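Local structure of cysteine synthase (Helicobacter pylori, 6AHI) at residues T6-I11 against I86-K91; T184-A189 against E234-D239; Y24-P27 against A31-A34; A74-I79 against A296-S301; A198-G203 against A279-E284. The protein catalyses the pyridoxal-phosphate-dependent conversion of O-acetyl-L-serine and hydrogen sulfide into L-cysteine and acetate, and also acts as an O-acetylserine-dependent cystathionine beta-synthase. All blocks are in the same frame, centred on the assembly; numbering follows the deposited sequence.

Contact 1 (T6-I11 against I86-K91)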
# COMPACT_ATOMS: atom_id res chain seq x y z
N THR A 6 8.99 9.09 -11.35
CA THR A 6 8.15 8.03 -11.87
C THR A 6 7.96 6.99 -10.76
O THR A 6 8.91 6.69 -10.02
CB THR A 6 8.78 7.42 -13.14
OG1 THR A 6 8.13 6.20 -13.44
CG2 THR A 6 10.24 7.06 -13.00
N MET A 7 6.74 6.48 -10.61
CA MET A 7 6.48 5.51 -9.53
C MET A 7 7.22 4.19 -9.81
O MET A 7 7.45 3.39 -8.92
CB MET A 7 4.97 5.28 -9.38
CG MET A 7 4.31 6.34 -8.50
SD MET A 7 5.29 6.85 -7.04
CE MET A 7 5.07 5.43 -5.98
N GLN A 8 7.63 4.00 -11.07
CA GLN A 8 8.48 2.90 -11.47
C GLN A 8 9.79 2.85 -10.72
O GLN A 8 10.27 1.75 -10.47
CB GLN A 8 8.90 3.06 -12.92
CG GLN A 8 7.84 2.59 -13.88
CD GLN A 8 8.63 2.10 -15.05
OE1 GLN A 8 9.48 1.22 -14.91
NE2 GLN A 8 8.35 2.69 -16.21
N ASP A 9 10.33 4.02 -10.37
CA ASP A 9 11.57 4.10 -9.62
C ASP A 9 11.44 3.42 -8.24
O ASP A 9 12.43 3.16 -7.56
CB ASP A 9 12.01 5.56 -9.39
CG ASP A 9 12.60 6.32 -10.58
OD1 ASP A 9 12.91 5.68 -11.62
OD2 ASP A 9 12.74 7.58 -10.46
N ALA A 10 10.21 3.19 -7.77
CA ALA A 10 9.99 2.68 -6.43
C ALA A 10 9.70 1.17 -6.44
O ALA A 10 9.38 0.62 -5.40
CB ALA A 10 8.86 3.47 -5.79
N ILE A 11 9.73 0.51 -7.62
CA ILE A 11 9.48 -0.96 -7.75
C ILE A 11 10.68 -1.72 -7.16
O ILE A 11 11.82 -1.35 -7.39
CB ILE A 11 9.16 -1.39 -9.21
CG1 ILE A 11 7.78 -0.87 -9.64
CG2 ILE A 11 9.23 -2.91 -9.35
CD1 ILE A 11 7.50 -0.96 -11.12
N ILE A 86 2.99 3.98 -17.97
CA ILE A 86 2.87 5.45 -17.81
C ILE A 86 4.17 6.16 -18.23
O ILE A 86 4.12 7.13 -18.98
CB ILE A 86 2.44 5.80 -16.38
CG1 ILE A 86 1.00 5.34 -16.14
CG2 ILE A 86 2.61 7.29 -16.13
CD1 ILE A 86 0.51 5.48 -14.74
N LYS A 87 5.31 5.66 -17.77
CA LYS A 87 6.58 6.33 -17.99
C LYS A 87 6.81 6.54 -19.48
O LYS A 87 7.26 7.60 -19.87
CB LYS A 87 7.75 5.54 -17.38
CG LYS A 87 9.11 6.21 -17.52
CD LYS A 87 10.21 5.41 -16.84
CE LYS A 87 11.58 6.05 -16.99
NZ LYS A 87 12.60 5.34 -16.17
N HIS A 88 6.49 5.53 -20.31
CA HIS A 88 6.74 5.59 -21.76
C HIS A 88 5.46 5.90 -22.54
O HIS A 88 5.46 5.75 -23.75
CB HIS A 88 7.40 4.30 -22.27
CG HIS A 88 8.50 3.79 -21.40
ND1 HIS A 88 8.26 2.89 -20.37
CD2 HIS A 88 9.82 4.08 -21.34
CE1 HIS A 88 9.39 2.61 -19.74
NE2 HIS A 88 10.36 3.35 -20.32
N HIS A 89 4.40 6.34 -21.85
CA HIS A 89 3.14 6.77 -22.47
C HIS A 89 2.55 5.66 -23.36
O HIS A 89 1.96 5.96 -24.38
CB HIS A 89 3.34 8.08 -23.26
CG HIS A 89 3.73 9.27 -22.43
ND1 HIS A 89 2.81 10.21 -22.02
CD2 HIS A 89 4.92 9.68 -21.93
CE1 HIS A 89 3.41 11.13 -21.28
NE2 HIS A 89 4.71 10.83 -21.21
N LEU A 90 2.69 4.39 -22.98
CA LEU A 90 2.11 3.28 -23.75
C LEU A 90 0.63 3.10 -23.38
O LEU A 90 0.27 3.08 -22.21
CB LEU A 90 2.87 1.98 -23.45
CG LEU A 90 4.34 1.94 -23.86
CD1 LEU A 90 4.96 0.59 -23.50
CD2 LEU A 90 4.50 2.23 -25.34
N LYS A 91 -0.20 2.85 -24.39
CA LYS A 91 -1.60 2.41 -24.18
C LYS A 91 -1.63 0.91 -23.83
O LYS A 91 -0.82 0.12 -24.32
CB LYS A 91 -2.47 2.70 -25.41
CG LYS A 91 -2.77 4.17 -25.66
CD LYS A 91 -3.42 4.87 -24.48
CE LYS A 91 -3.80 6.29 -24.80
NZ LYS A 91 -4.22 7.04 -23.60

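Contact 2 (T184-A189 against E234-D239)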
# COMPACT_ATOMS: atom_id res chain seq x y z
N THR A 184 6.53 -16.78 -10.85
CA THR A 184 7.26 -16.34 -9.63
C THR A 184 8.09 -17.49 -9.07
O THR A 184 9.31 -17.35 -8.84
CB THR A 184 6.33 -15.81 -8.54
OG1 THR A 184 5.59 -14.70 -9.02
CG2 THR A 184 7.08 -15.34 -7.31
N PHE A 185 7.41 -18.63 -8.88
CA PHE A 185 8.01 -19.81 -8.30
C PHE A 185 9.16 -20.32 -9.18
O PHE A 185 10.27 -20.50 -8.70
CB PHE A 185 6.96 -20.90 -8.09
CG PHE A 185 7.50 -22.21 -7.57
CD1 PHE A 185 8.07 -22.27 -6.32
CD2 PHE A 185 7.44 -23.37 -8.33
CE1 PHE A 185 8.59 -23.46 -5.84
CE2 PHE A 185 7.94 -24.56 -7.85
CZ PHE A 185 8.48 -24.61 -6.58
N ALA A 186 8.89 -20.49 -10.47
CA ALA A 186 9.85 -21.10 -11.37
C ALA A 186 11.09 -20.21 -11.58
O ALA A 186 12.21 -20.72 -11.66
CB ALA A 186 9.21 -21.41 -12.71
N GLY A 187 10.88 -18.91 -11.75
CA GLY A 187 11.96 -17.97 -12.01
C GLY A 187 12.91 -17.84 -10.82
O GLY A 187 14.15 -17.89 -10.95
N THR A 188 12.31 -17.69 -9.65
CA THR A 188 13.00 -17.52 -8.41
C THR A 188 13.72 -18.83 -8.07
O THR A 188 14.89 -18.80 -7.69
CB THR A 188 12.07 -17.07 -7.28
OG1 THR A 188 11.36 -15.92 -7.70
CG2 THR A 188 12.81 -16.73 -6.00
N ALA A 189 13.02 -19.97 -8.23
CA ALA A 189 13.58 -21.26 -7.90
C ALA A 189 14.82 -21.55 -8.74
O ALA A 189 15.82 -22.10 -8.23
CB ALA A 189 12.55 -22.34 -8.05
N GLU A 234 9.54 -27.73 -16.31
CA GLU A 234 10.20 -28.83 -17.01
C GLU A 234 11.58 -29.17 -16.42
O GLU A 234 11.89 -30.33 -16.29
CB GLU A 234 10.31 -28.51 -18.51
CG GLU A 234 11.03 -29.57 -19.31
CD GLU A 234 11.03 -29.37 -20.82
OE1 GLU A 234 10.88 -28.20 -21.28
OE2 GLU A 234 11.17 -30.38 -21.55
N ASN A 235 12.40 -28.17 -16.06
CA ASN A 235 13.80 -28.45 -15.66
C ASN A 235 14.04 -28.04 -14.21
O ASN A 235 15.13 -27.64 -13.83
CB ASN A 235 14.81 -27.78 -16.58
CG ASN A 235 14.78 -28.32 -17.99
OD1 ASN A 235 14.74 -29.53 -18.22
ND2 ASN A 235 14.78 -27.41 -18.96
N LEU A 236 12.99 -28.17 -13.39
CA LEU A 236 13.05 -27.86 -11.98
C LEU A 236 12.93 -29.15 -11.18
O LEU A 236 12.05 -29.96 -11.43
CB LEU A 236 11.89 -26.94 -11.60
CG LEU A 236 12.14 -25.45 -11.75
CD1 LEU A 236 10.94 -24.70 -11.22
CD2 LEU A 236 13.42 -25.04 -11.03
N ASP A 237 13.77 -29.28 -10.17
CA ASP A 237 13.69 -30.38 -9.26
C ASP A 237 12.80 -29.94 -8.09
O ASP A 237 13.30 -29.33 -7.17
CB ASP A 237 15.10 -30.78 -8.84
CG ASP A 237 15.22 -32.07 -8.06
OD1 ASP A 237 14.17 -32.72 -7.82
OD2 ASP A 237 16.36 -32.42 -7.72
N ILE A 238 11.48 -30.19 -8.18
CA ILE A 238 10.52 -29.72 -7.17
C ILE A 238 10.35 -30.82 -6.11
O ILE A 238 10.14 -31.96 -6.44
CB ILE A 238 9.17 -29.32 -7.82
CG1 ILE A 238 9.36 -28.12 -8.75
CG2 ILE A 238 8.12 -29.02 -6.74
CD1 ILE A 238 8.21 -27.89 -9.69
N ASP A 239 10.45 -30.45 -4.84
CA ASP A 239 10.43 -31.43 -3.76
C ASP A 239 8.99 -31.81 -3.41
O ASP A 239 8.72 -32.93 -3.00
CB ASP A 239 11.22 -30.93 -2.55
CG ASP A 239 12.70 -30.87 -2.88
OD1 ASP A 239 13.33 -31.94 -2.90
OD2 ASP A 239 13.20 -29.78 -3.23

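Contact 3 (Y24-P27 against A31-A34)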
# COMPACT_ATOMS: atom_id res chain seq x y z
N TYR A 24 5.34 -17.86 15.95
CA TYR A 24 4.58 -19.02 15.46
C TYR A 24 5.33 -20.29 15.83
O TYR A 24 6.52 -20.23 16.07
CB TYR A 24 4.44 -18.96 13.93
CG TYR A 24 3.50 -17.87 13.48
CD1 TYR A 24 2.12 -18.06 13.54
CD2 TYR A 24 3.99 -16.64 13.05
CE1 TYR A 24 1.25 -17.05 13.17
CE2 TYR A 24 3.13 -15.62 12.70
CZ TYR A 24 1.76 -15.83 12.75
OH TYR A 24 0.91 -14.81 12.43
N PRO A 25 4.68 -21.48 15.84
CA PRO A 25 5.38 -22.76 16.10
C PRO A 25 6.44 -23.16 15.05
O PRO A 25 6.29 -24.07 14.29
CB PRO A 25 4.23 -23.79 16.15
CG PRO A 25 3.12 -23.14 15.31
CD PRO A 25 3.22 -21.66 15.67
N ILE A 26 7.58 -22.49 15.11
CA ILE A 26 8.72 -22.70 14.22
C ILE A 26 9.82 -23.30 15.09
O ILE A 26 10.01 -22.84 16.20
CB ILE A 26 9.09 -21.34 13.61
CG1 ILE A 26 7.97 -20.83 12.70
CG2 ILE A 26 10.42 -21.37 12.88
CD1 ILE A 26 8.04 -19.35 12.35
N PRO A 27 10.53 -24.39 14.71
CA PRO A 27 11.55 -24.96 15.60
C PRO A 27 12.58 -23.94 16.08
O PRO A 27 12.82 -22.94 15.44
CB PRO A 27 12.21 -26.06 14.75
CG PRO A 27 11.11 -26.46 13.76
CD PRO A 27 10.37 -25.17 13.48
N ALA A 31 13.84 -20.10 11.14
CA ALA A 31 13.17 -18.86 10.80
C ALA A 31 12.45 -19.01 9.46
O ALA A 31 12.90 -19.78 8.58
CB ALA A 31 14.16 -17.72 10.70
N ILE A 32 11.40 -18.20 9.30
CA ILE A 32 10.76 -17.98 8.03
C ILE A 32 11.02 -16.53 7.65
O ILE A 32 10.72 -15.61 8.40
CB ILE A 32 9.26 -18.32 8.07
CG1 ILE A 32 9.00 -19.79 8.40
CG2 ILE A 32 8.59 -17.92 6.75
CD1 ILE A 32 7.56 -20.11 8.68
N TYR A 33 11.48 -16.35 6.41
CA TYR A 33 11.64 -15.05 5.81
C TYR A 33 10.58 -14.88 4.72
O TYR A 33 10.58 -15.62 3.79
CB TYR A 33 13.02 -14.92 5.20
CG TYR A 33 14.11 -15.05 6.20
CD1 TYR A 33 14.51 -13.96 6.94
CD2 TYR A 33 14.73 -16.26 6.45
CE1 TYR A 33 15.56 -14.04 7.84
CE2 TYR A 33 15.75 -16.37 7.39
CZ TYR A 33 16.18 -15.25 8.07
OH TYR A 33 17.21 -15.34 8.99
N ALA A 34 9.79 -13.82 4.84
CA ALA A 34 8.81 -13.49 3.85
C ALA A 34 9.23 -12.22 3.16
O ALA A 34 9.33 -11.14 3.77
CB ALA A 34 7.44 -13.33 4.45

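Contact 4 (A74-I79 against A296-S301)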
# COMPACT_ATOMS: atom_id res chain seq x y z
N ALA A 74 -6.56 -11.54 -14.32
CA ALA A 74 -7.51 -11.51 -13.22
C ALA A 74 -7.11 -10.41 -12.22
O ALA A 74 -7.72 -10.29 -11.17
CB ALA A 74 -7.63 -12.88 -12.57
N GLY A 75 -6.09 -9.59 -12.56
CA GLY A 75 -6.00 -8.27 -11.94
C GLY A 75 -4.59 -7.70 -11.84
O GLY A 75 -4.32 -6.59 -12.39
N ASN A 76 -3.71 -8.39 -11.10
CA ASN A 76 -2.45 -7.77 -10.63
C ASN A 76 -1.50 -7.51 -11.80
O ASN A 76 -0.80 -6.51 -11.81
CB ASN A 76 -1.75 -8.57 -9.51
CG ASN A 76 -2.44 -8.43 -8.17
OD1 ASN A 76 -3.00 -7.38 -7.87
ND2 ASN A 76 -2.44 -9.50 -7.38
N THR A 77 -1.47 -8.41 -12.78
CA THR A 77 -0.59 -8.21 -13.91
C THR A 77 -1.03 -6.95 -14.68
O THR A 77 -0.20 -6.21 -15.17
CB THR A 77 -0.51 -9.47 -14.79
OG1 THR A 77 0.19 -10.48 -14.05
CG2 THR A 77 0.24 -9.21 -16.08
N GLY A 78 -2.35 -6.73 -14.80
CA GLY A 78 -2.88 -5.52 -15.40
C GLY A 78 -2.46 -4.26 -14.68
O GLY A 78 -2.06 -3.29 -15.31
N ILE A 79 -2.53 -4.27 -13.35
CA ILE A 79 -2.12 -3.11 -12.57
C ILE A 79 -0.65 -2.80 -12.87
O ILE A 79 -0.28 -1.65 -13.12
CB ILE A 79 -2.41 -3.33 -11.09
CG1 ILE A 79 -3.92 -3.42 -10.83
CG2 ILE A 79 -1.76 -2.26 -10.23
CD1 ILE A 79 -4.27 -3.89 -9.45
N ALA A 296 -3.88 -6.83 1.08
CA ALA A 296 -5.22 -7.28 1.49
C ALA A 296 -6.32 -6.32 1.01
O ALA A 296 -7.45 -6.75 0.84
CB ALA A 296 -5.29 -7.43 2.99
N ASP A 297 -5.98 -5.04 0.83
CA ASP A 297 -6.94 -3.95 0.62
C ASP A 297 -7.88 -4.22 -0.55
O ASP A 297 -9.02 -3.79 -0.51
CB ASP A 297 -6.24 -2.62 0.32
CG ASP A 297 -5.32 -2.17 1.42
OD1 ASP A 297 -4.41 -2.98 1.83
OD2 ASP A 297 -5.49 -1.04 1.86
N ARG A 298 -7.39 -4.91 -1.58
CA ARG A 298 -8.22 -5.12 -2.77
C ARG A 298 -9.23 -6.25 -2.54
O ARG A 298 -10.00 -6.54 -3.43
CB ARG A 298 -7.34 -5.43 -4.00
CG ARG A 298 -6.64 -4.23 -4.64
CD ARG A 298 -5.41 -3.75 -3.94
NE ARG A 298 -4.71 -2.67 -4.64
CZ ARG A 298 -3.65 -2.83 -5.44
NH1 ARG A 298 -3.30 -4.04 -5.86
NH2 ARG A 298 -2.95 -1.77 -5.81
N TYR A 299 -9.29 -6.83 -1.34
CA TYR A 299 -10.19 -7.91 -1.05
C TYR A 299 -11.12 -7.61 0.12
O TYR A 299 -11.87 -8.48 0.54
CB TYR A 299 -9.42 -9.21 -0.78
CG TYR A 299 -8.41 -9.57 -1.84
CD1 TYR A 299 -8.78 -10.19 -3.02
CD2 TYR A 299 -7.07 -9.27 -1.65
CE1 TYR A 299 -7.83 -10.52 -3.98
CE2 TYR A 299 -6.11 -9.60 -2.58
CZ TYR A 299 -6.49 -10.22 -3.76
OH TYR A 299 -5.51 -10.55 -4.66
N LEU A 300 -11.16 -6.36 0.59
CA LEU A 300 -12.01 -6.03 1.74
C LEU A 300 -13.49 -6.19 1.39
O LEU A 300 -14.25 -6.58 2.25
CB LEU A 300 -11.68 -4.62 2.25
CG LEU A 300 -10.27 -4.48 2.83
CD1 LEU A 300 -9.89 -3.03 3.11
CD2 LEU A 300 -10.14 -5.30 4.10
N SER A 301 -13.89 -5.93 0.13
CA SER A 301 -15.30 -6.11 -0.30
C SER A 301 -15.70 -7.59 -0.30
O SER A 301 -16.88 -7.92 -0.35
CB SER A 301 -15.55 -5.49 -1.66
OG SER A 301 -14.74 -6.09 -2.65

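Contact 5 (A198-G203 against A279-E284)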
# COMPACT_ATOMS: atom_id res chain seq x y z
N ALA A 198 21.49 -27.23 -2.78
CA ALA A 198 20.78 -28.07 -1.80
C ALA A 198 19.36 -27.55 -1.47
O ALA A 198 18.70 -28.17 -0.67
CB ALA A 198 21.60 -28.14 -0.53
N ILE A 199 18.94 -26.40 -1.98
CA ILE A 199 17.67 -25.82 -1.50
C ILE A 199 16.49 -26.72 -1.91
O ILE A 199 16.46 -27.30 -2.99
CB ILE A 199 17.49 -24.38 -1.99
CG1 ILE A 199 16.44 -23.61 -1.18
CG2 ILE A 199 17.20 -24.37 -3.49
CD1 ILE A 199 16.35 -22.15 -1.57
N ARG A 200 15.51 -26.82 -1.01
CA ARG A 200 14.25 -27.51 -1.27
C ARG A 200 13.28 -26.52 -1.93
O ARG A 200 13.27 -25.33 -1.64
CB ARG A 200 13.66 -28.09 0.04
CG ARG A 200 14.40 -29.31 0.57
CD ARG A 200 13.99 -29.70 1.98
NE ARG A 200 12.54 -29.77 2.16
CZ ARG A 200 11.75 -30.79 1.83
NH1 ARG A 200 12.25 -31.87 1.23
NH2 ARG A 200 10.45 -30.72 2.08
N LEU A 201 12.46 -27.02 -2.84
CA LEU A 201 11.48 -26.22 -3.55
C LEU A 201 10.08 -26.79 -3.32
O LEU A 201 9.83 -27.95 -3.69
CB LEU A 201 11.78 -26.27 -5.05
CG LEU A 201 13.14 -25.75 -5.51
CD1 LEU A 201 13.24 -25.87 -7.02
CD2 LEU A 201 13.34 -24.31 -5.08
N ILE A 202 9.19 -25.97 -2.74
CA ILE A 202 7.81 -26.34 -2.45
C ILE A 202 6.87 -25.31 -3.09
O ILE A 202 6.93 -24.14 -2.76
CB ILE A 202 7.53 -26.40 -0.94
CG1 ILE A 202 8.54 -27.29 -0.20
CG2 ILE A 202 6.07 -26.79 -0.70
CD1 ILE A 202 8.30 -28.76 -0.34
N GLY A 203 6.00 -25.79 -3.99
CA GLY A 203 4.98 -24.96 -4.63
C GLY A 203 3.69 -25.04 -3.83
O GLY A 203 3.40 -26.07 -3.25
N ALA A 279 8.75 -25.43 7.65
CA ALA A 279 9.69 -25.19 8.77
C ALA A 279 9.55 -26.29 9.84
O ALA A 279 10.55 -26.75 10.39
CB ALA A 279 9.48 -23.83 9.40
N GLN A 280 8.31 -26.73 10.07
CA GLN A 280 8.02 -27.68 11.13
C GLN A 280 8.58 -29.07 10.79
O GLN A 280 8.78 -29.85 11.71
CB GLN A 280 6.52 -27.74 11.43
CG GLN A 280 6.08 -26.57 12.31
CD GLN A 280 4.58 -26.46 12.43
OE1 GLN A 280 3.84 -27.17 11.77
NE2 GLN A 280 4.13 -25.58 13.30
N ARG A 281 8.82 -29.38 9.51
CA ARG A 281 9.30 -30.69 9.12
C ARG A 281 10.83 -30.68 8.95
O ARG A 281 11.40 -31.71 8.71
CB ARG A 281 8.60 -31.21 7.86
CG ARG A 281 9.01 -30.56 6.54
CD ARG A 281 8.47 -31.20 5.28
NE ARG A 281 7.01 -31.23 5.23
CZ ARG A 281 6.22 -30.36 4.60
NH1 ARG A 281 6.72 -29.46 3.75
NH2 ARG A 281 4.92 -30.39 4.81
N LEU A 282 11.49 -29.53 9.08
CA LEU A 282 12.95 -29.44 8.85
C LEU A 282 13.71 -29.37 10.17
O LEU A 282 13.14 -28.96 11.18
CB LEU A 282 13.22 -28.20 7.99
CG LEU A 282 12.74 -28.25 6.55
CD1 LEU A 282 12.94 -26.89 5.90
CD2 LEU A 282 13.45 -29.32 5.75
N PRO A 283 15.02 -29.72 10.19
CA PRO A 283 15.82 -29.67 11.42
C PRO A 283 15.86 -28.26 12.05
O PRO A 283 15.74 -27.28 11.33
CB PRO A 283 17.26 -30.00 10.96
CG PRO A 283 17.06 -30.76 9.65
CD PRO A 283 15.80 -30.20 9.04
N GLU A 284 16.09 -28.17 13.36
CA GLU A 284 16.33 -26.91 13.99
C GLU A 284 17.44 -26.18 13.22
O GLU A 284 18.37 -26.82 12.76
CB GLU A 284 16.78 -27.12 15.45
CG GLU A 284 15.63 -27.62 16.31
CD GLU A 284 15.94 -27.89 17.77
OE1 GLU A 284 17.14 -27.90 18.13
OE2 GLU A 284 14.98 -28.11 18.52

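Contact 1 (T6-I11 against I86-K91)
Gln8 lies across the aliphatic stem of Lys87 at about a right angle, with its amide end directed at the lysine carbons. NE2 of Gln8 is 3.4 Å from CD of Lys87 and only 3.1 Å from its CB, an approach so short for an uncharged carbon that its detail is doubtful. Lys87 presents this stem because its chain is fully extended, with CG anti to the backbone N (chi1 -178°). Thr6 comes to the same stem at a slant, OG1 lying 4.0 Å from CB of Lys87 while its methyl grazes CD. Beyond the lysine, CE1 of His88 lies 3.7 Å from NE2 of Gln8, the amide approaching the imidazole obliquely; that ring also meets the ring of Phe58, the planes about 45° apart. Thr6 OG1 also accepts from the backbone N of Gln8 at 3.3 Å, forming an ST turn that starts the 3-10 segment 7-10. In the 86-91 segment His89, with positive phi, is the C-prime residue of the Schellman motif that ends helix 76-85. No hydrogen bond spans the two segments, and Asp9 OD1 stays 4.6 Å from Lys87 NZ. The chemistry is therefore that of polar side chains resting on lysine methylenes, with at most a modest electrostatic attraction from Asp9, while OE1 of Gln8 makes a weak bond to Gln51.

Contact 2 (T184-A189 against E234-D239)
Leu236 spreads its two methyls over neighbouring turns of helix 183-195, one on Ala186 and the other on Ala189. This apolar packing carries the contact. CD1 of Leu236 lies 3.8 Å from CA of Ala186, close to the helix backbone itself, and CD2 reaches CB of Ala189 at 4.1 Å; the small alanines, three residues apart, let the branched side chain come down between them. A second apolar pair forms alongside: CE2 of Phe185 meets CD1 of Ile238 at 3.8 Å, the methyl sitting at the ring edge in its plane. Phe185 reaches that far because CG is anti to the backbone N (chi1 176°), which swings the ring along the helix flank toward the 234-239 loop. Leu201 of strand 200-206 touches Phe185, Ala189 and Leu236 and so joins both segments.

No hydrogen bond crosses between the segments. Within the helix, the carbonyl O of Thr184 takes two donors from Thr188, its backbone N at 3.1 Å and its hydroxyl OG1 at 2.7 Å, reaching it from opposite faces of the carbonyl plane. At the start of the same helix, Thr184 OG1 is hydrogen-bonded to phosphate oxygen OP2 of the pyridoxal-phosphate-modified lysine at position 46. The glycine-rich residues Gly180 to Thr184, assigned to the cofactor by similarity, thus lead into a helix against which Leu236 and Ile238 pack. This is consistent with the strand-turn-helix of a glycine-rich phosphate-binding loop, and helix 183-195 is the connection of a beta-alpha-beta crossover between parallel strands 174-178 and 200-206.

Contact 3 (Y24-P27 against A31-A34)
Ile26 and Ile32 meet without a flat group between them; the aromatic rings of both segments are engaged elsewhere. Tyr24 sets its ring edge-to-face with Phe272 and bonds through OH to Asn260 OD1. Tyr33, next to Ile32 on the strand, alternates to the other side of the sheet, where its ring packs on Val16 and Lys18 and its hydroxyl is hydrogen-bonded to Gln287 OE1.

Between the side chains the touch is apolar. CD1 of Ile26 stands 3.8 Å from CD1 of Ile32, and each terminal methyl is also 4.1 Å from CG1 of the other residue, so the two branches cross obliquely near their ends. In both isoleucines CG1 is anti to the carbonyl carbon (chi1 -66° in Ile26 and -62° in Ile32), which sends the long branch toward the partner. The short branch of Ile26 has a different target: CG2 rests 4.0 Å from the backbone N of Ala31, while the methyl of Ala31 itself points away. No hydrogen bond links the segments. The 24-27 loop is bent by an inverse gamma turn centred on Pro25, with a weak bond from Ile26 N to Tyr24 O, and the turn brings Ile26 round toward the sheet.

Leu276 of helix 266-281 touches both isoleucines, so the pair lies in the layer between sheet and helix. Strands 16-19 and 31-36 are neighbouring antiparallel strands, and the contact packs their long connection against strand 31-36, with Ile26 also on Phe19. It is core packing of an alpha/beta domain at a beta-hairpin with an extended loop.

Contact 4 (A74-I79 against A296-S301)
Arg298 points its guanidinium at the start of helix 76-85, where Asn76 and Ile79 receive it one helical turn apart. Van der Waals contact comes from Ile79, whose CD1 lies 3.7 Å from NH1 of Arg298, approaching the flat group obliquely from the opposite direction. A bend at chi2 (79°) turns the arginine chain toward the helix.

Polar groups come close here but do not bond across the segments. OD1 of Asn76 sits at the guanidinium edge, 3.9 Å from NH1 of Arg298, the amide and guanidinium planes being 37° apart. OH of Tyr299 lies 4.2 Å from ND2 of Asn76, and the two are joined indirectly: both hydrogen-bond to OD2 of Asp294. The arginine in turn donates from NH2 to Gly42 O, and its NE forms a salt bridge with Asp297 of the second subunit, a pairing repeated in reverse by symmetry.

Within the segments, routine backbone bonds shape the turns: Ile79 N to Gly75 O, 3.1 Å, in the helix whose N-cap is Gly75, and Tyr299 N to Ala296 O, 2.9 Å.

Asn76 ND2 also hydrogen-bonds to O3 of the pyridoxal-phosphate-modified lysine at position 46, in keeping with the cofactor role assigned to this residue by similarity. One amide nitrogen is therefore held by cofactor and Asp294 together, which fixes the rotation of the amide. Its OD1 is buried without a partner in the model, so the nearby guanidinium probably offers it some electrostatic compensation, while the same arginine, through its intersubunit salt bridge, links the site around Asn76 to the dimer interface.

Contact 5 (A198-G203 against A279-E284)
Arg200, the first residue of strand 200-206, slides past Leu282 in the opposite direction, its NE 3.7 Å and its CD 3.8 Å from the leucine's CD2. Its chain bends at chi3 (49°), which carries the guanidinium over to Arg281, where NH2 of Arg200 lies 3.8 Å from CD of that residue. The two guanidinium planes stand 65° apart, and the NH2 of Arg200 is 4.3 Å from NH1 of Arg281. Leu201 faces the other side of the sheet, onto helix 183-195. Ile202 then returns to this side and reaches Arg281 more loosely, its CD1 4.4 Å from NH1 of Arg281. Arg281 has CG between its backbone N and carbonyl carbon (chi1 74°), a less common position that aims its chain at the strand.

A shared carboxylate probably accounts for the closeness of the two arginines. Glu278 takes NE of Arg200 on OE2 and NH1 of Arg281 on OE1, and Arg281 NH2 has a further salt bridge to Glu242. The contact thus joins strand 200-206 and segment 279-284 through a charge network in which the acids probably offset the two positive groups, with Leu282 packing alongside the Arg200 chain.

Overall arrangement
From the N terminus, contact 1 opens first and closes at 86-91, bringing 6-11 against the loop after helix 76-85; contact 3 opens and closes within that span, at the antiparallel edge of the six-stranded sheet. Contact 4 opens before contact 1 has closed, so the two cross, and it spans the chain to 296-301. Inside that span contacts 2 and 5 alternate and cross each other around helix 183-195 and strand 200-206, touching where Asp239 N meets Leu201 O at 2.8 Å. Contact 5 also adjoins contact 3. Contacts 1 and 4 involve helix 76-85 and its following loop, next to the four-stranded sheet, and reach the second subunit, whereas contacts 2, 3 and 5 lie around the six-stranded sheet.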